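Local coordinates for protein toluene, o-xylene monooxygenase oxygenase subunit (Pseudomonas stutzeri, PDB 2INC) that probably serves as a helical subunit of the oxygenase complex that hydroxylates toluene and o-xylene with molecular oxygen, at residues L228-S233 with E304-E309. Numbering follows the deposited sequence.
Sequences LQQLGS and ENAIVE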
ATOM      1  N   LEU B 228      11.131 -35.499   5.685  1.00 40.32           N
ATOM      2  CA  LEU B 228      11.467 -34.536   4.647  1.00 40.01           C
ATOM      3  C   LEU B 228      12.743 -35.018   3.981  1.00 40.84           C
ATOM      4  O   LEU B 228      12.763 -35.249   2.769  1.00 41.08           O
ATOM      5  CB  LEU B 228      11.607 -33.103   5.201  1.00 39.45           C
ATOM      6  CG  LEU B 228      10.422 -32.542   5.982  1.00 37.17           C
ATOM      7  CD1 LEU B 228      10.707 -31.089   6.415  1.00 38.28           C
ATOM      8  CD2 LEU B 228       9.130 -32.641   5.175  1.00 40.42           C
ATOM      9  N   GLN B 229      13.777 -35.223   4.778  1.00 39.49           N
ATOM     10  CA  GLN B 229      15.046 -35.617   4.227  1.00 40.99           C
ATOM     11  C   GLN B 229      15.017 -36.989   3.528  1.00 40.02           C
ATOM     12  O   GLN B 229      15.312 -37.063   2.344  1.00 40.35           O
ATOM     13  CB  GLN B 229      16.139 -35.534   5.272  1.00 41.17           C
ATOM     14  CG  GLN B 229      17.537 -35.597   4.688  1.00 43.83           C
ATOM     15  CD  GLN B 229      17.849 -34.435   3.802  1.00 47.44           C
ATOM     16  OE1 GLN B 229      17.435 -33.308   4.062  1.00 51.67           O
ATOM     17  NE2 GLN B 229      18.593 -34.686   2.753  1.00 48.70           N
ATOM     18  N   GLN B 230      14.653 -38.054   4.241  1.00 39.58           N
ATOM     19  CA  GLN B 230      14.856 -39.396   3.715  1.00 38.95           C
ATOM     20  C   GLN B 230      13.765 -39.716   2.709  1.00 39.19           C
ATOM     21  O   GLN B 230      14.039 -40.237   1.630  1.00 37.74           O
ATOM     22  CB  GLN B 230      14.872 -40.429   4.855  1.00 39.55           C
ATOM     23  CG  GLN B 230      16.096 -40.314   5.786  1.00 41.47           C
ATOM     24  CD  GLN B 230      17.391 -40.491   5.062  1.00 43.58           C
ATOM     25  OE1 GLN B 230      17.522 -41.410   4.265  1.00 48.17           O
ATOM     26  NE2 GLN B 230      18.352 -39.592   5.290  1.00 45.05           N
ATOM     27  N   LEU B 231      12.516 -39.423   3.047  1.00 37.04           N
ATOM     28  CA  LEU B 231      11.455 -39.645   2.063  1.00 37.66           C
ATOM     29  C   LEU B 231      11.636 -38.741   0.830  1.00 39.43           C
ATOM     30  O   LEU B 231      11.524 -39.204  -0.310  1.00 40.98           O
ATOM     31  CB  LEU B 231      10.078 -39.461   2.696  1.00 37.41           C
ATOM     32  CG  LEU B 231       8.880 -39.691   1.766  1.00 36.78           C
ATOM     33  CD1 LEU B 231       8.837 -41.157   1.373  1.00 38.11           C
ATOM     34  CD2 LEU B 231       7.593 -39.279   2.445  1.00 36.66           C
ATOM     35  N   GLY B 232      11.967 -37.462   1.032  1.00 39.32           N
ATOM     36  CA  GLY B 232      12.210 -36.543  -0.103  1.00 39.47           C
ATOM     37  C   GLY B 232      13.322 -37.058  -1.033  1.00 40.54           C
ATOM     38  O   GLY B 232      13.160 -37.035  -2.247  1.00 38.65           O
ATOM     39  N   SER B 233      14.439 -37.554  -0.475  1.00 40.49           N
ATOM     40  CA  SER B 233      15.524 -38.159  -1.303  1.00 41.96           C
ATOM     41  C   SER B 233      15.055 -39.376  -2.067  1.00 42.07           C
ATOM     42  O   SER B 233      15.329 -39.585  -3.261  1.00 41.01           O
ATOM     43  CB  SER B 233      16.641 -38.640  -0.418  1.00 43.37           C
ATOM     44  OG  SER B 233      17.262 -37.506   0.096  1.00 47.41           O
ATOM     45  N   GLU B 304      17.688 -49.639   6.217  1.00 58.80           N
ATOM     46  CA  GLU B 304      18.724 -49.597   7.249  1.00 59.04           C
ATOM     47  C   GLU B 304      19.620 -48.362   7.119  1.00 58.10           C
ATOM     48  O   GLU B 304      19.987 -47.739   8.116  1.00 57.22           O
ATOM     49  CB  GLU B 304      19.521 -50.919   7.287  1.00 60.10           C
ATOM     50  CG  GLU B 304      18.648 -52.155   7.679  1.00 63.81           C
ATOM     51  CD  GLU B 304      17.948 -51.993   9.050  1.00 69.10           C
ATOM     52  OE1 GLU B 304      18.632 -51.544  10.010  1.00 71.54           O
ATOM     53  OE2 GLU B 304      16.729 -52.313   9.169  1.00 70.02           O
ATOM     54  N   ASN B 305      19.947 -47.990   5.883  1.00 57.91           N
ATOM     55  CA  ASN B 305      20.758 -46.786   5.663  1.00 56.96           C
ATOM     56  C   ASN B 305      20.020 -45.500   6.017  1.00 55.02           C
ATOM     57  O   ASN B 305      20.620 -44.569   6.537  1.00 54.23           O
ATOM     58  CB  ASN B 305      21.261 -46.658   4.229  1.00 57.98           C
ATOM     59  CG  ASN B 305      22.247 -45.496   4.079  1.00 62.46           C
ATOM     60  OD1 ASN B 305      23.120 -45.295   4.949  1.00 68.22           O
ATOM     61  ND2 ASN B 305      22.099 -44.705   3.010  1.00 65.01           N
ATOM     62  N   ALA B 306      18.734 -45.452   5.686  1.00 52.84           N
ATOM     63  CA  ALA B 306      17.877 -44.338   6.062  1.00 51.11           C
ATOM     64  C   ALA B 306      17.932 -44.131   7.582  1.00 49.90           C
ATOM     65  O   ALA B 306      18.125 -43.019   8.041  1.00 49.69           O
ATOM     66  CB  ALA B 306      16.427 -44.598   5.577  1.00 50.67           C
ATOM     67  N   ILE B 307      17.794 -45.211   8.356  1.00 49.44           N
ATOM     68  CA  ILE B 307      17.849 -45.158   9.828  1.00 48.11           C
ATOM     69  C   ILE B 307      19.130 -44.547  10.335  1.00 48.12           C
ATOM     70  O   ILE B 307      19.101 -43.648  11.157  1.00 47.87           O
ATOM     71  CB  ILE B 307      17.694 -46.546  10.467  1.00 47.64           C
ATOM     72  CG1 ILE B 307      16.327 -47.139  10.142  1.00 47.71           C
ATOM     73  CG2 ILE B 307      17.833 -46.463  11.962  1.00 47.39           C
ATOM     74  CD1 ILE B 307      16.246 -48.642  10.454  1.00 50.55           C
ATOM     75  N   VAL B 308      20.260 -45.066   9.876  1.00 48.15           N
ATOM     76  CA  VAL B 308      21.575 -44.541  10.253  1.00 48.10           C
ATOM     77  C   VAL B 308      21.749 -43.070   9.932  1.00 48.05           C
ATOM     78  O   VAL B 308      22.198 -42.314  10.794  1.00 48.66           O
ATOM     79  CB  VAL B 308      22.716 -45.391   9.653  1.00 48.78           C
ATOM     80  CG1 VAL B 308      24.062 -44.628   9.661  1.00 49.16           C
ATOM     81  CG2 VAL B 308      22.810 -46.704  10.438  1.00 49.60           C
ATOM     82  N   GLU B 309      21.379 -42.651   8.721  1.00 47.59           N
ATOM     83  CA  GLU B 309      21.479 -41.226   8.363  1.00 48.44           C
ATOM     84  C   GLU B 309      20.469 -40.347   9.115  1.00 46.12           C
ATOM     85  O   GLU B 309      20.862 -39.329   9.636  1.00 45.39           O
ATOM     86  CB  GLU B 309      21.370 -40.982   6.864  1.00 47.87           C
ATOM     87  CG  GLU B 309      22.525 -41.582   6.059  1.00 51.81           C
ATOM     88  CD  GLU B 309      22.345 -41.384   4.563  1.00 53.47           C
ATOM     89  OE1 GLU B 309      21.174 -41.369   4.093  1.00 60.58           O
ATOM     90  OE2 GLU B 309      23.366 -41.222   3.841  1.00 60.83           O
TER
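One face of the Q230 amide is turned to helix 303-319, with the carbonyl oxygen of A306 over it, 4.0 Å from Q230 CD. On the same side, but displaced toward the amide oxygen, lies the A306 backbone, where A306 CA is 3.5 Å from Q230 OE1. The E309 carboxylate comes at the amide's outer edge, its plane 61° from that of the amide. E309 OE1 is 3.5 Å from Q230 NE2 and 3.7 Å from Q230 OE1, so it lies almost evenly between the two; any attraction to NE2 is probably weak and partly offset by OE1. E309 CB, 3.7 Å from Q230 NE2, lies over the nitrogen end of the face that A306 covers.

A bend at chi2 (-60°) folds the Q230 chain, while E309 runs extended beyond CG, and the two cross at about a right angle. Glutamine suits a partly exposed seam, offering polar atoms without a second charge; alanine suits the opposing position: with no side chain beyond CB, its CA and carbonyl oxygen can meet the amide directly, consistent with the 6.2 Å between Q230 CA and A306 CA. With alanine in place of Q230, a gap would probably open over A306 and the E309 carboxylate would lose its amide neighbour.

Behind Q230, S233 OG and S233 N reach Q229 O from opposite faces of its plane. L231 packs on Y296, and A306 and I307 on C297, so helix 274-299 backs both segments. The contact is plain helix-helix packing, joining C-terminal helix 303-319 to helix 208-237 of a ferritin-like hydroxylase subunit.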